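Long-range contacts in PelD (Pseudomonas aeruginosa, PDB 4ETZ), which probably acts as a cyclic-di-GMP effector in pellicle formation, this piece comprising its GAF and GGDEF-like domains with the dinucleotide bound mainly to the latter: residues Y188-T193 and L227-P232; S6-R11 and R210-Q215; G64-L69 and L120-Q125. All blocks are in the same frame, centred on the assembly; numbering follows the deposited sequence.

Contact 1. Residues Y188-T193 and L227-P232; sequences YAFELT and LLVLLP. With C2E (9,9'-[(2R,3R,3aS,5S,7aR,9R,10R,10aS,12S,14aR)-3,5,10,12-tetrahydroxy-5,12-dioxidooctahydro-2H,7H-difuro[3,2-d:3',2'-j][1,3,7,9,2,8]tetraoxadiphosphacyclododecine-2,9-diyl]bis(2-amino-1,9-dihydro-6H-purin-6-one)), chain C.
Tyr188 faces Val229, and Phe190 faces Leu227, as hydrogen-bonded pairs of two antiparallel strands in the four-stranded sheet of the GGDEF-like domain. Tyr188 N gives its hydrogen to Val229 O at 2.7 Å, and Val229 N returns one to Tyr188 O at 2.8 Å. At the other pair Phe190 N donates to Leu227 O and Leu227 N to Phe190 O, each at 2.9 Å. The Phe190 ring stands edge-on to Val229, whose CG2 lies in the ring plane, 3.7 Å from Phe190 CE2; Phe190 CD2 is 3.5 Å from Leu227 O. Leu227 carries this apolar layer on to Leu205 of helix 198-207. Tyr188 keeps CG beside its backbone N (chi1 -82°), which lets CE2 at the ring edge meet Leu231 CD1 at 4.2 Å, while its hydroxyl is hydrogen-bonded to Ser239 O of helix 236-253. Leu231 also packs CB against N2 of one cyclic-di-GMP guanine, 3.6 Å away. Paired amides thus set the register, and the side chains of Tyr188, Phe190, Leu227, Val229 and Leu231 form one largely apolar layer against helices 198-207 and 236-253 that reaches the ligand, where Leu231 meets the guanine through carbon atoms.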
loop_
_atom_site.group_PDB
_atom_site.type_symbol
_atom_site.label_atom_id
_atom_site.label_comp_id
_atom_site.label_asym_id
_atom_site.label_seq_id
_atom_site.Cartn_x
_atom_site.Cartn_y
_atom_site.Cartn_z
ATOM N N TYR A 188 -11.697 8.761 -4.504
ATOM C CA TYR A 188 -12.534 9.908 -4.829
ATOM C C TYR A 188 -11.939 10.639 -5.993
ATOM O O TYR A 188 -10.706 10.866 -6.041
ATOM C CB TYR A 188 -12.554 10.898 -3.678
ATOM C CG TYR A 188 -13.517 10.561 -2.576
ATOM C CD1 TYR A 188 -14.895 10.831 -2.710
ATOM C CD2 TYR A 188 -13.059 10.020 -1.375
ATOM C CE1 TYR A 188 -15.795 10.559 -1.656
ATOM C CE2 TYR A 188 -13.945 9.727 -0.321
ATOM C CZ TYR A 188 -15.301 9.985 -0.471
ATOM O OH TYR A 188 -16.143 9.709 0.578
ATOM N N ALA A 189 -12.806 11.083 -6.881
ATOM C CA ALA A 189 -12.442 12.052 -7.884
ATOM C C ALA A 189 -13.193 13.362 -7.631
ATOM O O ALA A 189 -14.439 13.393 -7.685
ATOM C CB ALA A 189 -12.756 11.495 -9.310
ATOM N N PHE A 190 -12.443 14.436 -7.376
ATOM C CA PHE A 190 -13.004 15.779 -7.317
ATOM C C PHE A 190 -12.835 16.467 -8.655
ATOM O O PHE A 190 -11.704 16.791 -9.068
ATOM C CB PHE A 190 -12.395 16.589 -6.161
ATOM C CG PHE A 190 -12.536 15.919 -4.841
ATOM C CD1 PHE A 190 -13.713 16.053 -4.103
ATOM C CD2 PHE A 190 -11.523 15.079 -4.351
ATOM C CE1 PHE A 190 -13.879 15.380 -2.877
ATOM C CE2 PHE A 190 -11.632 14.446 -3.109
ATOM C CZ PHE A 190 -12.820 14.574 -2.362
ATOM N N GLU A 191 -13.951 16.678 -9.339
ATOM C CA GLU A 191 -13.925 17.361 -10.606
ATOM C C GLU A 191 -14.314 18.817 -10.377
ATOM O O GLU A 191 -15.398 19.118 -9.869
ATOM C CB GLU A 191 -14.872 16.701 -11.631
ATOM C CG GLU A 191 -14.852 17.412 -13.020
ATOM C CD GLU A 191 -15.967 16.961 -13.990
ATOM O OE1 GLU A 191 -16.925 16.287 -13.560
ATOM O OE2 GLU A 191 -15.897 17.303 -15.193
ATOM N N LEU A 192 -13.453 19.717 -10.805
ATOM C CA LEU A 192 -13.619 21.141 -10.487
ATOM C C LEU A 192 -14.211 21.864 -11.724
ATOM O O LEU A 192 -13.560 21.976 -12.762
ATOM C CB LEU A 192 -12.270 21.705 -9.983
ATOM C CG LEU A 192 -11.562 20.839 -8.915
ATOM C CD1 LEU A 192 -10.294 21.519 -8.332
ATOM C CD2 LEU A 192 -12.474 20.409 -7.751
ATOM N N THR A 193 -15.479 22.277 -11.637
ATOM C CA THR A 193 -16.200 22.737 -12.817
ATOM C C THR A 193 -16.225 24.248 -12.937
ATOM O O THR A 193 -16.626 24.768 -13.974
ATOM C CB THR A 193 -17.667 22.211 -12.914
ATOM O OG1 THR A 193 -18.476 22.877 -11.940
ATOM C CG2 THR A 193 -17.751 20.668 -12.738
ATOM N N LEU A 227 -8.845 16.322 -9.187
ATOM C CA LEU A 227 -7.987 15.777 -8.181
ATOM C C LEU A 227 -8.464 14.376 -7.737
ATOM O O LEU A 227 -9.521 14.267 -7.106
ATOM C CB LEU A 227 -7.935 16.728 -6.981
ATOM C CG LEU A 227 -6.889 16.226 -5.956
ATOM C CD1 LEU A 227 -5.485 16.723 -6.361
ATOM C CD2 LEU A 227 -7.243 16.675 -4.565
ATOM N N LEU A 228 -7.694 13.341 -8.075
ATOM C CA LEU A 228 -7.877 11.962 -7.549
ATOM C C LEU A 228 -7.280 11.772 -6.197
ATOM O O LEU A 228 -6.110 12.114 -5.972
ATOM C CB LEU A 228 -7.180 10.941 -8.450
ATOM C CG LEU A 228 -7.963 9.939 -9.278
ATOM C CD1 LEU A 228 -9.202 10.570 -9.914
ATOM C CD2 LEU A 228 -7.062 9.307 -10.317
ATOM N N VAL A 229 -8.063 11.208 -5.291
ATOM C CA VAL A 229 -7.592 10.882 -3.975
ATOM C C VAL A 229 -7.886 9.388 -3.734
ATOM O O VAL A 229 -9.034 8.951 -3.883
ATOM C CB VAL A 229 -8.282 11.747 -2.890
ATOM C CG1 VAL A 229 -7.696 11.465 -1.497
ATOM C CG2 VAL A 229 -8.161 13.303 -3.200
ATOM N N LEU A 230 -6.846 8.632 -3.354
ATOM C CA LEU A 230 -6.986 7.225 -2.957
ATOM C C LEU A 230 -6.803 7.143 -1.472
ATOM O O LEU A 230 -5.825 7.685 -0.952
ATOM C CB LEU A 230 -5.933 6.367 -3.645
ATOM C CG LEU A 230 -5.849 4.900 -3.146
ATOM C CD1 LEU A 230 -7.122 4.116 -3.572
ATOM C CD2 LEU A 230 -4.568 4.233 -3.719
ATOM N N LEU A 231 -7.745 6.503 -0.782
ATOM C CA LEU A 231 -7.694 6.282 0.653
ATOM C C LEU A 231 -7.425 4.768 0.917
ATOM O O LEU A 231 -8.377 3.987 1.074
ATOM C CB LEU A 231 -9.024 6.701 1.346
ATOM C CG LEU A 231 -9.720 8.078 1.125
ATOM C CD1 LEU A 231 -10.825 8.308 2.187
ATOM C CD2 LEU A 231 -8.752 9.171 1.173
ATOM N N PRO A 232 -6.127 4.361 0.981
ATOM C CA PRO A 232 -5.793 2.949 1.257
ATOM C C PRO A 232 -6.322 2.509 2.582
ATOM O O PRO A 232 -6.347 3.291 3.522
ATOM C CB PRO A 232 -4.228 2.940 1.314
ATOM C CG PRO A 232 -3.818 4.143 0.570
ATOM C CD PRO A 232 -4.910 5.175 0.720
HETATM P P1 C2E C . -11.198 13.001 12.332
HETATM O O2P C2E C . -12.469 13.760 12.656
HETATM O O1P C2E C . -10.095 13.735 11.607
HETATM O "O5'" C2E C . -11.463 11.695 11.487
HETATM C "C5'" C2E C . -12.449 10.715 11.837
HETATM C "C4'" C2E C . -12.302 9.486 10.940
HETATM O "O4'" C2E C . -12.456 9.877 9.585
HETATM C "C3'" C2E C . -10.907 8.855 10.949
HETATM O "O3'" C2E C . -10.684 7.924 11.994
HETATM C "C2'" C2E C . -10.760 8.196 9.599
HETATM O "O2'" C2E C . -11.253 6.854 9.625
HETATM C "C1'" C2E C . -11.600 9.092 8.717
HETATM N N9 C2E C . -10.698 10.057 8.022
HETATM C C8 C2E C . -10.666 11.366 8.297
HETATM N N7 C2E C . -9.811 12.033 7.519
HETATM C C5 C2E C . -9.233 11.115 6.705
HETATM C C6 C2E C . -8.214 11.123 5.632
HETATM O O6 C2E C . -7.587 12.261 5.215
HETATM N N1 C2E C . -7.917 9.937 5.036
HETATM C C2 C2E C . -8.482 8.740 5.399
HETATM N N2 C2E C . -8.104 7.625 4.744
HETATM N N3 C2E C . -9.432 8.662 6.361
HETATM C C4 C2E C . -9.826 9.797 7.039
HETATM P P11 C2E C . -9.202 7.739 12.601
HETATM O O21 C2E C . -9.309 6.610 13.594
HETATM O O11 C2E C . -8.191 7.589 11.491
HETATM O O5A C2E C . -8.978 9.100 13.386
HETATM C C5A C2E C . -9.729 9.418 14.539
HETATM C C4A C2E C . -9.289 10.799 14.956
HETATM O O4A C2E C . -7.885 10.743 15.197
HETATM C C3A C2E C . -9.402 11.818 13.847
HETATM O O3A C2E C . -10.666 12.441 13.749
HETATM C C2A C2E C . -8.353 12.839 14.198
HETATM O O2A C2E C . -8.792 13.747 15.195
HETATM C C1A C2E C . -7.271 11.979 14.796
HETATM N N91 C2E C . -6.298 11.699 13.728
HETATM C C81 C2E C . -6.209 10.537 13.050
HETATM N N71 C2E C . -5.210 10.596 12.132
HETATM C C51 C2E C . -4.678 11.828 12.217
HETATM C C61 C2E C . -3.590 12.533 11.527
HETATM O O61 C2E C . -2.911 11.871 10.576
HETATM N N11 C2E C . -3.317 13.802 11.835
HETATM C C21 C2E C . -4.021 14.436 12.815
HETATM N N21 C2E C . -3.702 15.717 13.115
HETATM N N31 C2E C . -5.031 13.829 13.494
HETATM C C41 C2E C . -5.393 12.554 13.247
#

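Contact 2. Residues S6-R11 and R210-Q215. With C2E (9,9'-[(2R,3R,3aS,5S,7aR,9R,10R,10aS,12S,14aR)-3,5,10,12-tetrahydroxy-5,12-dioxidooctahydro-2H,7H-difuro[3,2-d:3',2'-j][1,3,7,9,2,8]tetraoxadiphosphacyclododecine-2,9-diyl]bis(2-amino-1,9-dihydro-6H-purin-6-one)), chain C.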
loop_
_atom_site.group_PDB
_atom_site.type_symbol
_atom_site.label_atom_id
_atom_site.label_comp_id
_atom_site.label_asym_id
_atom_site.label_seq_id
_atom_site.Cartn_x
_atom_site.Cartn_y
_atom_site.Cartn_z
ATOM N N SER A 6 1.838 1.513 11.550
ATOM C CA SER A 6 3.074 0.749 11.424
ATOM C C SER A 6 3.735 1.051 10.053
ATOM O O SER A 6 4.942 1.284 9.965
ATOM C CB SER A 6 2.785 -0.761 11.547
ATOM O OG SER A 6 2.530 -1.099 12.891
ATOM N N LEU A 7 2.921 1.074 9.007
ATOM C CA LEU A 7 3.433 1.327 7.666
ATOM C C LEU A 7 3.955 2.764 7.478
ATOM O O LEU A 7 5.000 2.967 6.859
ATOM C CB LEU A 7 2.387 0.965 6.613
ATOM C CG LEU A 7 2.154 -0.543 6.420
ATOM C CD1 LEU A 7 0.897 -0.821 5.622
ATOM C CD2 LEU A 7 3.372 -1.209 5.776
ATOM N N LEU A 8 3.257 3.742 8.049
ATOM C CA LEU A 8 3.705 5.150 8.025
ATOM C C LEU A 8 5.006 5.349 8.759
ATOM O O LEU A 8 5.851 6.102 8.291
ATOM C CB LEU A 8 2.648 6.075 8.618
ATOM C CG LEU A 8 1.438 6.196 7.713
ATOM C CD1 LEU A 8 0.267 6.751 8.511
ATOM C CD2 LEU A 8 1.793 7.090 6.567
ATOM N N GLY A 9 5.139 4.717 9.936
ATOM C CA GLY A 9 6.424 4.651 10.651
ATOM C C GLY A 9 7.573 4.144 9.789
ATOM O O GLY A 9 8.627 4.795 9.667
ATOM N N LEU A 10 7.368 2.989 9.169
ATOM C CA LEU A 10 8.374 2.427 8.267
ATOM C C LEU A 10 8.668 3.399 7.120
ATOM O O LEU A 10 9.842 3.637 6.786
ATOM C CB LEU A 10 7.947 1.062 7.728
ATOM C CG LEU A 10 9.015 0.313 6.915
ATOM C CD1 LEU A 10 10.344 0.133 7.659
ATOM C CD2 LEU A 10 8.483 -1.065 6.445
ATOM N N ARG A 11 7.612 3.943 6.524
ATOM C CA ARG A 11 7.781 4.816 5.390
ATOM C C ARG A 11 8.650 6.006 5.788
ATOM O O ARG A 11 9.527 6.403 5.023
ATOM C CB ARG A 11 6.440 5.266 4.778
ATOM C CG ARG A 11 6.614 6.212 3.552
ATOM C CD ARG A 11 5.282 6.495 2.858
ATOM N NE ARG A 11 4.524 7.493 3.601
ATOM C CZ ARG A 11 3.333 7.985 3.251
ATOM N NH1 ARG A 11 2.699 7.537 2.175
ATOM N NH2 ARG A 11 2.786 8.936 3.994
ATOM N N ARG A 210 -3.474 13.174 4.096
ATOM C CA ARG A 210 -3.160 12.630 5.412
ATOM C C ARG A 210 -2.641 11.181 5.300
ATOM O O ARG A 210 -3.190 10.395 4.545
ATOM C CB ARG A 210 -4.431 12.621 6.279
ATOM C CG ARG A 210 -4.178 12.311 7.761
ATOM C CD ARG A 210 -5.459 12.360 8.598
ATOM N NE ARG A 210 -5.733 13.689 9.138
ATOM C CZ ARG A 210 -6.738 13.966 9.966
ATOM N NH1 ARG A 210 -7.577 13.000 10.387
ATOM N NH2 ARG A 210 -6.889 15.201 10.402
ATOM N N GLY A 211 -1.597 10.830 6.062
ATOM C CA GLY A 211 -1.227 9.407 6.211
ATOM C C GLY A 211 -0.826 8.760 4.894
ATOM O O GLY A 211 -0.064 9.329 4.121
ATOM N N LEU A 212 -1.336 7.567 4.647
ATOM C CA LEU A 212 -1.076 6.841 3.382
ATOM C C LEU A 212 -1.888 7.288 2.172
ATOM O O LEU A 212 -1.699 6.758 1.068
ATOM C CB LEU A 212 -1.291 5.336 3.569
ATOM C CG LEU A 212 -0.206 4.286 3.861
ATOM C CD1 LEU A 212 1.282 4.701 4.125
ATOM C CD2 LEU A 212 -0.747 3.340 4.918
ATOM N N ASP A 213 -2.802 8.240 2.347
ATOM C CA ASP A 213 -3.518 8.766 1.177
ATOM C C ASP A 213 -2.595 9.335 0.132
ATOM O O ASP A 213 -1.609 10.017 0.458
ATOM C CB ASP A 213 -4.555 9.815 1.617
ATOM C CG ASP A 213 -5.576 9.240 2.561
ATOM O OD1 ASP A 213 -5.574 7.998 2.821
ATOM O OD2 ASP A 213 -6.382 10.041 3.074
ATOM N N VAL A 214 -2.879 9.036 -1.129
ATOM C CA VAL A 214 -2.104 9.620 -2.217
ATOM C C VAL A 214 -3.033 10.356 -3.175
ATOM O O VAL A 214 -4.211 10.019 -3.277
ATOM C CB VAL A 214 -1.255 8.590 -2.996
ATOM C CG1 VAL A 214 0.021 8.194 -2.157
ATOM C CG2 VAL A 214 -2.082 7.386 -3.349
ATOM N N GLN A 215 -2.473 11.337 -3.878
ATOM C CA GLN A 215 -3.250 12.205 -4.737
ATOM C C GLN A 215 -2.632 12.334 -6.114
ATOM O O GLN A 215 -1.416 12.233 -6.307
ATOM C CB GLN A 215 -3.412 13.600 -4.118
ATOM C CG GLN A 215 -4.066 13.649 -2.726
ATOM C CD GLN A 215 -4.312 15.064 -2.243
ATOM O OE1 GLN A 215 -3.766 16.006 -2.804
ATOM N NE2 GLN A 215 -5.159 15.222 -1.203
HETATM P P1 C2E C . -11.198 13.001 12.332
HETATM O O2P C2E C . -12.469 13.760 12.656
HETATM O O1P C2E C . -10.095 13.735 11.607
HETATM O "O5'" C2E C . -11.463 11.695 11.487
HETATM C "C5'" C2E C . -12.449 10.715 11.837
HETATM C "C4'" C2E C . -12.302 9.486 10.940
HETATM O "O4'" C2E C . -12.456 9.877 9.585
HETATM C "C3'" C2E C . -10.907 8.855 10.949
HETATM O "O3'" C2E C . -10.684 7.924 11.994
HETATM C "C2'" C2E C . -10.760 8.196 9.599
HETATM O "O2'" C2E C . -11.253 6.854 9.625
HETATM C "C1'" C2E C . -11.600 9.092 8.717
HETATM N N9 C2E C . -10.698 10.057 8.022
HETATM C C8 C2E C . -10.666 11.366 8.297
HETATM N N7 C2E C . -9.811 12.033 7.519
HETATM C C5 C2E C . -9.233 11.115 6.705
HETATM C C6 C2E C . -8.214 11.123 5.632
HETATM O O6 C2E C . -7.587 12.261 5.215
HETATM N N1 C2E C . -7.917 9.937 5.036
HETATM C C2 C2E C . -8.482 8.740 5.399
HETATM N N2 C2E C . -8.104 7.625 4.744
HETATM N N3 C2E C . -9.432 8.662 6.361
HETATM C C4 C2E C . -9.826 9.797 7.039
HETATM P P11 C2E C . -9.202 7.739 12.601
HETATM O O21 C2E C . -9.309 6.610 13.594
HETATM O O11 C2E C . -8.191 7.589 11.491
HETATM O O5A C2E C . -8.978 9.100 13.386
HETATM C C5A C2E C . -9.729 9.418 14.539
HETATM C C4A C2E C . -9.289 10.799 14.956
HETATM O O4A C2E C . -7.885 10.743 15.197
HETATM C C3A C2E C . -9.402 11.818 13.847
HETATM O O3A C2E C . -10.666 12.441 13.749
HETATM C C2A C2E C . -8.353 12.839 14.198
HETATM O O2A C2E C . -8.792 13.747 15.195
HETATM C C1A C2E C . -7.271 11.979 14.796
HETATM N N91 C2E C . -6.298 11.699 13.728
HETATM C C81 C2E C . -6.209 10.537 13.050
HETATM N N71 C2E C . -5.210 10.596 12.132
HETATM C C51 C2E C . -4.678 11.828 12.217
HETATM C C61 C2E C . -3.590 12.533 11.527
HETATM O O61 C2E C . -2.911 11.871 10.576
HETATM N N11 C2E C . -3.317 13.802 11.835
HETATM C C21 C2E C . -4.021 14.436 12.815
HETATM N N21 C2E C . -3.702 15.717 13.115
HETATM N N31 C2E C . -5.031 13.829 13.494
HETATM C C41 C2E C . -5.393 12.554 13.247
HETATM O O HOH W 1 0.945 9.359 1.186
#
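Arg11 and Leu8 of helix 2-16 dock onto Gly211 and Leu212, the two middle residues of a type II' beta turn running from Arg210 to Asp213. The turn sequence Arg-Gly-Leu-Asp fits the RxxD motif of the inhibitory site in GGDEF domains, and here its outer residues hold cyclic-di-GMP. The polar part of the contact centres on Gly211 O. Arg11 NH2 donates to it at 2.9 Å, approaching from above the carbonyl plane (54° out of it) and so not on a lone pair. A water takes a hydrogen from Arg11 NH1 at 2.7 Å and gives one each to Gly211 O and to Asp213 O, the latter at 2.7 Å. The arginine chain, extended at first, bends at chi3 (79°), which turns the guanidinium so that NH2 reaches Gly211 O and one face meets Leu212; Tyr170 also hydrogen-bonds to NH1. The apolar part is built by Leu212: its CD1 presses on Leu8 CD2 at 3.5 Å, tight for two methyls, and also covers one face of the Arg11 guanidinium. The Leu8 CD1 branch lies against Gly211 CA, and Leu7 adds a looser contact to Leu212 CD2. Ligand contacts leave the turn on the side away from the helix. Arg210 lays a guanidinium face over one guanine, C51 sitting 3.4 Å above the plane, and its NH1 meets the phosphate oxygen O1P at 2.9 Å, in the guanidinium plane. Asp213 turns both carboxylate oxygens to the Watson-Crick edge of the other guanine: OD2 faces N1-H in a bond whose very short modelled length is doubtful, and OD1 accepts from N2 at 3.2 Å, nearly straight at 167°.

Contact 3. Residues G64-L69 and L120-Q125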
loop_
_atom_site.group_PDB
_atom_site.type_symbol
_atom_site.label_atom_id
_atom_site.label_comp_id
_atom_site.label_asym_id
_atom_site.label_seq_id
_atom_site.Cartn_x
_atom_site.Cartn_y
_atom_site.Cartn_z
ATOM N N GLY A 64 15.125 -14.444 18.146
ATOM C CA GLY A 64 15.394 -15.635 18.927
ATOM C C GLY A 64 16.535 -16.393 18.299
ATOM O O GLY A 64 17.344 -15.829 17.545
ATOM N N GLU A 65 16.564 -17.687 18.574
ATOM C CA GLU A 65 17.660 -18.530 18.162
ATOM C C GLU A 65 17.333 -19.258 16.878
ATOM O O GLU A 65 17.042 -20.460 16.854
ATOM C CB GLU A 65 18.070 -19.482 19.293
ATOM C CG GLU A 65 18.912 -18.791 20.379
ATOM C CD GLU A 65 18.074 -18.036 21.393
ATOM O OE1 GLU A 65 17.344 -18.700 22.164
ATOM O OE2 GLU A 65 18.162 -16.778 21.441
ATOM N N MET A 66 17.376 -18.490 15.797
ATOM C CA MET A 66 17.046 -18.984 14.474
ATOM C C MET A 66 18.191 -19.832 13.982
ATOM O O MET A 66 19.308 -19.348 13.968
ATOM C CB MET A 66 16.877 -17.802 13.529
ATOM C CG MET A 66 16.473 -18.212 12.138
ATOM S SD MET A 66 14.794 -18.892 12.116
ATOM C CE MET A 66 14.756 -19.412 10.417
ATOM N N PRO A 67 17.919 -21.085 13.557
ATOM C CA PRO A 67 18.941 -21.946 12.944
ATOM C C PRO A 67 19.284 -21.553 11.513
ATOM O O PRO A 67 18.560 -20.758 10.905
ATOM C CB PRO A 67 18.269 -23.323 12.933
ATOM C CG PRO A 67 16.809 -23.021 12.891
ATOM C CD PRO A 67 16.674 -21.838 13.807
ATOM N N ALA A 68 20.360 -22.124 10.978
ATOM C CA ALA A 68 20.785 -21.852 9.612
ATOM C C ALA A 68 19.692 -22.214 8.619
ATOM O O ALA A 68 18.945 -23.180 8.817
ATOM C CB ALA A 68 22.079 -22.602 9.276
ATOM N N LEU A 69 19.615 -21.428 7.549
ATOM C CA LEU A 69 18.517 -21.519 6.592
ATOM C C LEU A 69 18.745 -22.580 5.525
ATOM O O LEU A 69 19.621 -22.464 4.668
ATOM C CB LEU A 69 18.230 -20.155 5.944
ATOM C CG LEU A 69 16.944 -19.912 5.134
ATOM C CD1 LEU A 69 17.111 -20.242 3.654
ATOM C CD2 LEU A 69 15.720 -20.595 5.734
ATOM N N LEU A 120 12.475 -12.679 2.115
ATOM C CA LEU A 120 11.792 -13.858 2.642
ATOM C C LEU A 120 11.784 -13.802 4.144
ATOM O O LEU A 120 12.858 -13.684 4.749
ATOM C CB LEU A 120 12.641 -15.083 2.253
ATOM C CG LEU A 120 12.121 -16.520 2.233
ATOM C CD1 LEU A 120 13.025 -17.351 3.088
ATOM C CD2 LEU A 120 10.698 -16.670 2.645
ATOM N N LEU A 121 10.597 -13.892 4.764
ATOM C CA LEU A 121 10.506 -14.174 6.195
ATOM C C LEU A 121 10.359 -15.689 6.431
ATOM O O LEU A 121 9.405 -16.293 5.961
ATOM C CB LEU A 121 9.308 -13.431 6.813
ATOM C CG LEU A 121 9.010 -13.742 8.297
ATOM C CD1 LEU A 121 9.967 -13.053 9.302
ATOM C CD2 LEU A 121 7.568 -13.371 8.627
ATOM N N ALA A 122 11.281 -16.309 7.156
ATOM C CA ALA A 122 11.145 -17.745 7.469
ATOM C C ALA A 122 10.864 -17.931 8.949
ATOM O O ALA A 122 11.669 -17.514 9.764
ATOM C CB ALA A 122 12.366 -18.485 7.116
ATOM N N VAL A 123 9.766 -18.591 9.289
ATOM C CA VAL A 123 9.360 -18.671 10.693
ATOM C C VAL A 123 9.663 -20.081 11.228
ATOM O O VAL A 123 9.179 -21.081 10.691
ATOM C CB VAL A 123 7.897 -18.297 10.870
ATOM C CG1 VAL A 123 7.481 -18.466 12.334
ATOM C CG2 VAL A 123 7.676 -16.833 10.418
ATOM N N GLU A 124 10.501 -20.138 12.255
ATOM C CA GLU A 124 10.827 -21.401 12.942
ATOM C C GLU A 124 9.735 -21.737 13.943
ATOM O O GLU A 124 9.270 -22.877 14.013
ATOM C CB GLU A 124 12.171 -21.272 13.691
ATOM C CG GLU A 124 12.496 -22.424 14.649
ATOM C CD GLU A 124 12.986 -23.627 13.911
ATOM O OE1 GLU A 124 13.320 -23.466 12.728
ATOM O OE2 GLU A 124 13.048 -24.727 14.498
ATOM N N GLN A 125 9.333 -20.744 14.719
ATOM C CA GLN A 125 8.433 -20.969 15.843
ATOM C C GLN A 125 7.555 -19.755 16.048
ATOM O O GLN A 125 8.029 -18.613 16.045
ATOM C CB GLN A 125 9.221 -21.321 17.146
ATOM C CG GLN A 125 8.492 -20.966 18.473
ATOM C CD GLN A 125 9.280 -21.353 19.753
ATOM O OE1 GLN A 125 10.013 -22.339 19.778
ATOM N NE2 GLN A 125 9.099 -20.569 20.821
#
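Glu124 OE1 rests against the Pro67 ring, 3.5 Å from CG and 3.9 Å from CD, where a loop of the GAF domain lies across its five-stranded antiparallel sheet. Buried here, this oxygen finds no hydrogen-bonding partner, which could raise the pKa of the carboxylate somewhat. Glu124 sits where strand 117-123 turns a corner; with Gln125 it faces Ile43 in a classic beta bulge. The loop comes directly after strand 61-63 and begins with an inverse gamma turn centred on Glu65, closed by a weak bond from Met66 N to Gly64 O. Met66 then drops its side chain onto the sheet. Its CG is anti to the backbone N (chi1 -178°), and the bend at chi2 (68°) turns the thioether so that it runs from Glu124 toward Ala122. Met66 SD passes Glu124 CB at 3.9 Å, the two side chains crossing at a slant, and Met66 CE continues to Ala122 O at 3.7 Å. Contact is entirely van der Waals: the polar strand atoms touched by the loop meet carbon or sulfur. Tyr47 of the neighbouring strand 43-48 packs beside both Met66 and Leu69, widening the apolar floor beneath the loop. The other face of strand 117-123 belongs to a different layer, where Leu121 packs on Leu32 and Leu35 of helix 28-39. On the loop side two side chains meet the methyl of Ala122: its CB is 4.2 Å from both Met66 CE and Leu69 CD2.

How the contacts relate
Contacts 1 and 2 meet at the cyclic-di-GMP pocket although their centres lie 18 Å apart. Strands 214-219 and 225-231 are neighbours in one sheet, with Leu230 N 3.0 Å from Val214 O, a probable hydrogen bond, and Leu231 of contact 1 packs beside Asp213 of contact 2 at the ligand. Contact 2 also brings the N-terminal helix to this site; Gln1 and Arg4 from the same end of the chain belong to the pocket. Contact 3 is separate: it lies in the GAF domain, its centre 44 Å from that of contact 1 and 29 Å from that of contact 2, with nearest atoms about 21 Å and 12 Å away. Its segments fall, in sequence, between the two of contact 2.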